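Local coordinates for protein dimethyladenosine transferase, putative (Plasmodium falciparum, PDB 2H1R) that probably transfers methyl groups from S-adenosyl-L-methionine to adenine N6 in ribosomal RNA, as a class I methyltransferase of the rRNA adenine dimethylase family, at residues K142-A145 against E146-A150; S155-S158 against R159-N163; I275-E279 against N280-K284. All blocks are in the same frame, centred on the assembly; numbering follows the deposited sequence.

In the fold
All three contacts are local, each within one helix or at its start. Contact 1 (helix 142-148) and contact 2 (start of helix 159-167) belong to the methyltransferase domain, their centres about 12 and 11 Å from the chain centre; contact 3 starts helix 279-291 in the helical C-terminal part, about 16 Å out. All are partly buried; contact 1 has exposed Lys142 and Glu146 as well as buried Phe144 and Met148. Contact 2 touches both others; contacts 1 and 3 stay about 8 Å apart (nearest atoms). The chemistry follows position: backbone bonds and a Met-aromatic contact in contact 1, a serine N-cap beside buried Tyr157 in contact 2, a two-aspartate capping box in contact 3.

Contact 1: residues K142-A145 against E146-A150; sequences KEFA and ERMLA
Phe144 and Met148, one helical turn apart, form the sulfur-aromatic part of this contact. Met148 SD comes to 3.5 Å from CE2 of the Phe144 ring, and lies 4.6 Å from the ring centroid, approaching obliquely. Both side chains are buried. In Phe144, CG anti to the backbone N (chi1 -174°) leans the ring outward and toward the next turn, where the Met148 sulfur meets CE2. At another corner of the ring, Arg147 NH2 approaches CE1 at 4.1 Å, with the guanidinium plane nearly perpendicular to the ring, 86° apart.

The backbone bonds are those of an alpha helix: four successive i to i+4 bonds, donated by the amides from Glu146 to Leu149. The first, Glu146 N to Lys142 O, is 2.9 Å long. The helix gives out after Met148, and Leu149 and Ala150 lead into the following loop.

Charged groups meet only loosely on the exposed flank. Lys142 bends at its third torsion, and its NZ stops 4.6 Å from Glu146 OE2, too far for a salt bridge, though a weak attraction is possible. The touch is made by Lys142 CE, 3.5 Å from Glu146 OE2. Glu143 instead uses OE2 to bond the side chain of Gln141.

Helix 142-148 directly follows strand 135-141 of the mixed seven-stranded sheet (order 3-2-1-4-5-7-6) of the class I, Rossmann-like methyltransferase fold. Lys142 and Ala145 pack on Val190 and Met148 on Leu194, both of strand 189-196; Phe144 and Met148 also touch Ile123 of helix 119-128 and Leu160 of helix 159-167, which wedges the helix between sheet and helices.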
loop_
_atom_site.group_PDB
_atom_site.type_symbol
_atom_site.label_atom_id
_atom_site.label_comp_id
_atom_site.label_asym_id
_atom_site.label_seq_id
_atom_site.Cartn_x
_atom_site.Cartn_y
_atom_site.Cartn_z
ATOM N N LYS A 142 -9.629 -9.603 8.052
ATOM C CA LYS A 142 -8.504 -10.533 8.219
ATOM C C LYS A 142 -7.857 -11.004 6.911
ATOM O O LYS A 142 -6.630 -11.128 6.820
ATOM C CB LYS A 142 -8.946 -11.773 9.008
ATOM C CG LYS A 142 -7.839 -12.809 9.268
ATOM C CD LYS A 142 -8.375 -14.081 9.968
ATOM C CE LYS A 142 -9.064 -15.050 8.982
ATOM N NZ LYS A 142 -9.710 -16.195 9.720
ATOM N N GLU A 143 -8.706 -11.280 5.931
ATOM C CA GLU A 143 -8.300 -11.910 4.668
ATOM C C GLU A 143 -7.385 -10.922 3.907
ATOM O O GLU A 143 -6.317 -11.313 3.387
ATOM C CB GLU A 143 -9.548 -12.271 3.837
ATOM C CG GLU A 143 -10.703 -13.096 4.555
ATOM C CD GLU A 143 -11.465 -12.377 5.708
ATOM O OE1 GLU A 143 -11.023 -12.464 6.860
ATOM O OE2 GLU A 143 -12.538 -11.773 5.485
ATOM N N PHE A 144 -7.776 -9.643 3.907
ATOM C CA PHE A 144 -6.982 -8.606 3.241
ATOM C C PHE A 144 -5.649 -8.398 3.942
ATOM O O PHE A 144 -4.616 -8.349 3.304
ATOM C CB PHE A 144 -7.751 -7.286 3.129
ATOM C CG PHE A 144 -7.022 -6.241 2.327
ATOM C CD1 PHE A 144 -7.159 -6.185 0.945
ATOM C CD2 PHE A 144 -6.185 -5.324 2.942
ATOM C CE1 PHE A 144 -6.474 -5.223 0.199
ATOM C CE2 PHE A 144 -5.504 -4.359 2.188
ATOM C CZ PHE A 144 -5.640 -4.318 0.822
ATOM N N ALA A 145 -5.677 -8.265 5.267
ATOM C CA ALA A 145 -4.441 -8.180 6.035
ATOM C C ALA A 145 -3.514 -9.376 5.832
ATOM O O ALA A 145 -2.312 -9.188 5.800
ATOM C CB ALA A 145 -4.735 -7.964 7.492
ATOM N N GLU A 146 -4.054 -10.599 5.704
ATOM C CA GLU A 146 -3.180 -11.785 5.516
ATOM C C GLU A 146 -2.386 -11.647 4.199
ATOM O O GLU A 146 -1.230 -12.012 4.135
ATOM C CB GLU A 146 -3.967 -13.096 5.402
ATOM C CG GLU A 146 -4.593 -13.764 6.632
ATOM C CD GLU A 146 -5.375 -15.020 6.163
ATOM O OE1 GLU A 146 -4.788 -15.839 5.378
ATOM O OE2 GLU A 146 -6.581 -15.173 6.517
ATOM N N ARG A 147 -3.041 -11.113 3.170
ATOM C CA ARG A 147 -2.396 -10.791 1.873
ATOM C C ARG A 147 -1.258 -9.756 1.965
ATOM O O ARG A 147 -0.204 -9.911 1.374
ATOM C CB ARG A 147 -3.441 -10.235 0.931
ATOM C CG ARG A 147 -4.504 -11.205 0.466
ATOM C CD ARG A 147 -4.738 -11.040 -1.031
ATOM N NE ARG A 147 -5.500 -9.855 -1.390
ATOM C CZ ARG A 147 -5.299 -9.118 -2.491
ATOM N NH1 ARG A 147 -4.318 -9.403 -3.348
ATOM N NH2 ARG A 147 -6.066 -8.067 -2.725
ATOM N N MET A 148 -1.474 -8.686 2.732
ATOM C CA MET A 148 -0.449 -7.680 2.879
ATOM C C MET A 148 0.721 -8.310 3.621
ATOM O O MET A 148 1.847 -7.932 3.420
ATOM C CB MET A 148 -0.977 -6.494 3.706
ATOM C CG MET A 148 -2.020 -5.648 3.000
ATOM S SD MET A 148 -2.624 -4.418 4.170
ATOM C CE MET A 148 -1.194 -3.310 4.277
ATOM N N LEU A 149 0.420 -9.256 4.513
ATOM C CA LEU A 149 1.420 -9.877 5.375
ATOM C C LEU A 149 1.972 -11.183 4.764
ATOM O O LEU A 149 2.779 -11.870 5.371
ATOM C CB LEU A 149 0.786 -10.195 6.752
ATOM C CG LEU A 149 0.488 -8.955 7.629
ATOM C CD1 LEU A 149 -0.449 -9.317 8.812
ATOM C CD2 LEU A 149 1.756 -8.377 8.106
ATOM N N ALA A 150 1.522 -11.524 3.576
ATOM C CA ALA A 150 1.914 -12.818 2.968
ATOM C C ALA A 150 3.410 -13.115 2.844
ATOM O O ALA A 150 4.267 -12.219 2.609
ATOM C CB ALA A 150 1.168 -13.037 1.683
#

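Contact 2: residues S155-S158 against R159-N163; sequences SNYS and RLTIN
The ring of Tyr157, just before the N-cap residue Ser158 of helix 159-167, meets two side chains from the first turn of that helix, both obliquely. Its CD1 corner touches Thr161 CG2 at 3.7 Å, while at the phenol end CZ lies 3.5 Å from Ile162 CG1. The ring reaches them because Tyr157 holds CG anti to the backbone N (chi1 180°), and it crosses both side chains at about a right angle.

At the N-cap, the backbone N-H of Ser158 is taken by the side chain of a residue three further on: Ser158 N donates to Thr161 OG1 at 3.2 Å, a moderately bent bond (155° at the hydrogen). Thr161 OG1 is also bonded to Arg147 O of helix 142-148, so this one hydroxyl links the cap to the preceding helix. The Ser158 side chain sits over the start of the helix, OG 3.5 Å from Leu160 CB.

Outside the cap, Arg159 NH2 forms a salt bridge with Asp209 of helix 205-216, and the same helix supplies Trp208 and Phe216 to pack on Ile162. Tyr157 OH, buried with its ring, is hydrogen-bonded to Leu277 O in the loop before helix 279-291.

The first helical bond follows from the cap residue itself: Ile162 N donates to Ser158 O at 3.1 Å.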
loop_
_atom_site.group_PDB
_atom_site.type_symbol
_atom_site.label_atom_id
_atom_site.label_comp_id
_atom_site.label_asym_id
_atom_site.label_seq_id
_atom_site.Cartn_x
_atom_site.Cartn_y
_atom_site.Cartn_z
ATOM N N SER A 155 0.797 -19.237 -1.693
ATOM C CA SER A 155 -0.115 -18.994 -2.806
ATOM C C SER A 155 -0.920 -17.705 -2.674
ATOM O O SER A 155 -1.478 -17.241 -3.666
ATOM C CB SER A 155 -1.061 -20.183 -3.037
ATOM O OG SER A 155 -0.312 -21.323 -3.430
ATOM N N ASN A 156 -0.983 -17.142 -1.475
ATOM C CA ASN A 156 -1.717 -15.840 -1.294
ATOM C C ASN A 156 -0.757 -14.632 -1.431
ATOM O O ASN A 156 -1.141 -13.479 -1.185
ATOM C CB ASN A 156 -2.483 -15.770 0.054
ATOM C CG ASN A 156 -1.555 -15.810 1.250
ATOM O OD1 ASN A 156 -0.438 -16.347 1.183
ATOM N ND2 ASN A 156 -2.000 -15.218 2.369
ATOM N N TYR A 157 0.472 -14.883 -1.839
ATOM C CA TYR A 157 1.470 -13.795 -2.054
ATOM C C TYR A 157 1.197 -13.181 -3.420
ATOM O O TYR A 157 1.055 -13.899 -4.390
ATOM C CB TYR A 157 2.854 -14.412 -1.953
ATOM C CG TYR A 157 4.044 -13.501 -2.147
ATOM C CD1 TYR A 157 4.415 -12.586 -1.163
ATOM C CD2 TYR A 157 4.814 -13.585 -3.307
ATOM C CE1 TYR A 157 5.568 -11.782 -1.308
ATOM C CE2 TYR A 157 5.953 -12.800 -3.462
ATOM C CZ TYR A 157 6.296 -11.873 -2.476
ATOM O OH TYR A 157 7.423 -11.088 -2.640
ATOM N N SER A 158 1.080 -11.846 -3.491
ATOM C CA SER A 158 0.517 -11.217 -4.698
ATOM C C SER A 158 1.192 -9.871 -5.015
ATOM O O SER A 158 2.109 -9.433 -4.277
ATOM C CB SER A 158 -1.001 -11.040 -4.556
ATOM O OG SER A 158 -1.282 -9.990 -3.632
ATOM N N ARG A 159 0.743 -9.254 -6.103
ATOM C CA ARG A 159 1.224 -7.909 -6.491
ATOM C C ARG A 159 0.984 -6.925 -5.335
ATOM O O ARG A 159 1.863 -6.136 -5.009
ATOM C CB ARG A 159 0.501 -7.452 -7.738
ATOM C CG ARG A 159 0.947 -6.060 -8.256
ATOM C CD ARG A 159 0.252 -5.726 -9.548
ATOM N NE ARG A 159 -1.188 -5.984 -9.484
ATOM C CZ ARG A 159 -2.100 -5.069 -9.167
ATOM N NH1 ARG A 159 -3.382 -5.406 -9.113
ATOM N NH2 ARG A 159 -1.743 -3.815 -8.914
ATOM N N LEU A 160 -0.168 -7.026 -4.670
ATOM C CA LEU A 160 -0.435 -6.184 -3.485
ATOM C C LEU A 160 0.671 -6.287 -2.475
ATOM O O LEU A 160 1.205 -5.262 -1.992
ATOM C CB LEU A 160 -1.754 -6.590 -2.793
ATOM C CG LEU A 160 -1.925 -6.109 -1.339
ATOM C CD1 LEU A 160 -2.060 -4.571 -1.299
ATOM C CD2 LEU A 160 -3.140 -6.785 -0.661
ATOM N N THR A 161 1.019 -7.530 -2.121
ATOM C CA THR A 161 2.059 -7.792 -1.151
ATOM C C THR A 161 3.376 -7.159 -1.506
ATOM O O THR A 161 4.026 -6.546 -0.640
ATOM C CB THR A 161 2.315 -9.324 -0.911
ATOM O OG1 THR A 161 1.069 -10.040 -0.899
ATOM C CG2 THR A 161 3.053 -9.505 0.374
ATOM N N ILE A 162 3.802 -7.305 -2.755
ATOM C CA ILE A 162 5.098 -6.751 -3.121
ATOM C C ILE A 162 5.061 -5.209 -3.137
ATOM O O ILE A 162 6.009 -4.584 -2.671
ATOM C CB ILE A 162 5.654 -7.344 -4.431
ATOM C CG1 ILE A 162 5.899 -8.840 -4.264
ATOM C CG2 ILE A 162 7.015 -6.704 -4.788
ATOM C CD1 ILE A 162 6.560 -9.535 -5.519
ATOM N N ASN A 163 3.976 -4.627 -3.633
ATOM C CA ASN A 163 3.763 -3.154 -3.550
ATOM C C ASN A 163 3.932 -2.610 -2.159
ATOM O O ASN A 163 4.738 -1.676 -1.916
ATOM C CB ASN A 163 2.427 -2.758 -4.134
ATOM C CG ASN A 163 2.481 -2.663 -5.636
ATOM O OD1 ASN A 163 3.529 -2.384 -6.189
ATOM N ND2 ASN A 163 1.388 -2.914 -6.297
#

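Contact 3: residues I275-E279 against N280-K284; sequences INLDE and NDFLK
Leu277 packs on the side chains of Asp281 and Phe282 just ahead of a capping box that starts helix 279-291, in the helical C-terminal part that follows the methyltransferase sheet, as in KsgA/Dim1 relatives. The box is formed by Asp278 at the N-cap and Asp281 three residues on. Leu277 CB lies 3.7 Å from Phe282 CE2, the ring being met obliquely. Leu277 CD2 comes to 3.6 Å from Asp281 OD2, placing apolar carbon beside the carboxylate.

Asp278 gives and takes bonds on both sides of the box. Its backbone N donates to Asp281 OD2 at 2.9 Å, a nearly straight bond of 172° that uses the anti lone pair of that oxygen. In return Asp278 OD1 accepts from Asp281 N at 3.2 Å; chi1 of 64° puts CG between the backbone N and the carbonyl carbon, bringing OD1 to the Asp281 amide. The two carboxylates are almost parallel, 11° apart, and Asp278 OD1 stands 3.2 Å from Asp281 OD2. Such crowding of like charges might raise the pKa of one acid, though the positive end of the helix dipole would probably offset it. The carbonyl of Asp278 serves too: Phe282 N donates to Asp278 O at 3.2 Å.

Glu279 opens the helix. Its carboxylate makes long, weak ion pairs with Lys165 and Lys197. Nearby, Phe282 packs on Trp208, Leu212 and Cys215 and touches Ile162, thus joining the start of helix 279-291 to helices 205-216 and 159-167. Glu279 O then takes Leu283 N at 2.9 Å.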
loop_
_atom_site.group_PDB
_atom_site.type_symbol
_atom_site.label_atom_id
_atom_site.label_comp_id
_atom_site.label_asym_id
_atom_site.label_seq_id
_atom_site.Cartn_x
_atom_site.Cartn_y
_atom_site.Cartn_z
ATOM N N ILE A 275 5.901 -15.530 -8.077
ATOM C CA ILE A 275 5.516 -15.862 -6.710
ATOM C C ILE A 275 6.673 -16.103 -5.749
ATOM O O ILE A 275 6.506 -15.957 -4.534
ATOM C CB ILE A 275 4.519 -17.064 -6.701
ATOM C CG1 ILE A 275 3.592 -16.968 -5.468
ATOM C CG2 ILE A 275 5.306 -18.408 -6.861
ATOM C CD1 ILE A 275 2.402 -17.815 -5.561
ATOM N N ASN A 276 7.853 -16.470 -6.267
ATOM C CA ASN A 276 9.035 -16.730 -5.400
ATOM C C ASN A 276 10.006 -15.554 -5.355
ATOM O O ASN A 276 11.051 -15.633 -4.737
ATOM C CB ASN A 276 9.768 -18.001 -5.886
ATOM C CG ASN A 276 8.880 -19.238 -5.771
ATOM O OD1 ASN A 276 8.132 -19.334 -4.813
ATOM N ND2 ASN A 276 8.929 -20.126 -6.741
ATOM N N LEU A 277 9.632 -14.453 -5.999
ATOM C CA LEU A 277 10.527 -13.288 -6.030
ATOM C C LEU A 277 10.070 -12.171 -5.068
ATOM O O LEU A 277 8.890 -12.070 -4.681
ATOM C CB LEU A 277 10.708 -12.762 -7.471
ATOM C CG LEU A 277 11.259 -13.698 -8.532
ATOM C CD1 LEU A 277 11.114 -13.015 -9.846
ATOM C CD2 LEU A 277 12.719 -14.113 -8.306
ATOM N N ASP A 278 11.028 -11.353 -4.635
ATOM C CA ASP A 278 10.665 -10.267 -3.741
ATOM C C ASP A 278 10.950 -8.923 -4.394
ATOM O O ASP A 278 11.368 -8.858 -5.565
ATOM C CB ASP A 278 11.377 -10.409 -2.396
ATOM C CG ASP A 278 12.894 -10.305 -2.509
ATOM O OD1 ASP A 278 13.439 -9.609 -3.411
ATOM O OD2 ASP A 278 13.579 -10.918 -1.680
ATOM N N GLU A 279 10.767 -7.850 -3.623
ATOM C CA GLU A 279 10.836 -6.503 -4.201
ATOM C C GLU A 279 12.226 -6.201 -4.742
ATOM O O GLU A 279 12.355 -5.453 -5.690
ATOM C CB GLU A 279 10.432 -5.434 -3.178
ATOM C CG GLU A 279 11.448 -5.209 -2.098
ATOM C CD GLU A 279 11.166 -6.022 -0.843
ATOM O OE1 GLU A 279 10.524 -7.100 -0.958
ATOM O OE2 GLU A 279 11.606 -5.570 0.260
ATOM N N ASN A 280 13.262 -6.754 -4.110
ATOM C CA ASN A 280 14.611 -6.592 -4.621
ATOM C C ASN A 280 14.834 -7.202 -5.999
ATOM O O ASN A 280 15.615 -6.684 -6.818
ATOM C CB ASN A 280 15.627 -7.124 -3.632
ATOM C CG ASN A 280 15.737 -6.239 -2.405
ATOM O OD1 ASN A 280 15.844 -5.014 -2.526
ATOM N ND2 ASN A 280 15.683 -6.841 -1.220
ATOM N N ASP A 281 14.179 -8.328 -6.246
ATOM C CA ASP A 281 14.285 -8.954 -7.554
ATOM C C ASP A 281 13.613 -8.087 -8.578
ATOM O O ASP A 281 14.148 -7.890 -9.670
ATOM C CB ASP A 281 13.627 -10.338 -7.535
ATOM C CG ASP A 281 14.330 -11.298 -6.582
ATOM O OD1 ASP A 281 15.550 -11.468 -6.712
ATOM O OD2 ASP A 281 13.684 -11.870 -5.683
ATOM N N PHE A 282 12.438 -7.579 -8.251
ATOM C CA PHE A 282 11.693 -6.793 -9.225
ATOM C C PHE A 282 12.316 -5.423 -9.481
ATOM O O PHE A 282 12.195 -4.890 -10.580
ATOM C CB PHE A 282 10.241 -6.674 -8.817
ATOM C CG PHE A 282 9.458 -7.893 -9.172
ATOM C CD1 PHE A 282 9.101 -8.112 -10.495
ATOM C CD2 PHE A 282 9.117 -8.827 -8.192
ATOM C CE1 PHE A 282 8.384 -9.285 -10.857
ATOM C CE2 PHE A 282 8.430 -10.017 -8.541
ATOM C CZ PHE A 282 8.056 -10.225 -9.886
ATOM N N LEU A 283 12.961 -4.864 -8.464
ATOM C CA LEU A 283 13.704 -3.581 -8.648
ATOM C C LEU A 283 14.850 -3.761 -9.633
ATOM O O LEU A 283 15.060 -2.891 -10.515
ATOM C CB LEU A 283 14.256 -3.124 -7.286
ATOM C CG LEU A 283 13.278 -2.383 -6.363
ATOM C CD1 LEU A 283 13.954 -2.203 -4.992
ATOM C CD2 LEU A 283 12.806 -1.025 -6.923
ATOM N N LYS A 284 15.562 -4.898 -9.541
ATOM C CA LYS A 284 16.637 -5.226 -10.496
ATOM C C LYS A 284 16.125 -5.411 -11.911
ATOM O O LYS A 284 16.720 -4.912 -12.870
ATOM C CB LYS A 284 17.338 -6.530 -10.127
ATOM C CG LYS A 284 18.394 -6.427 -9.121
ATOM C CD LYS A 284 19.033 -7.813 -8.916
#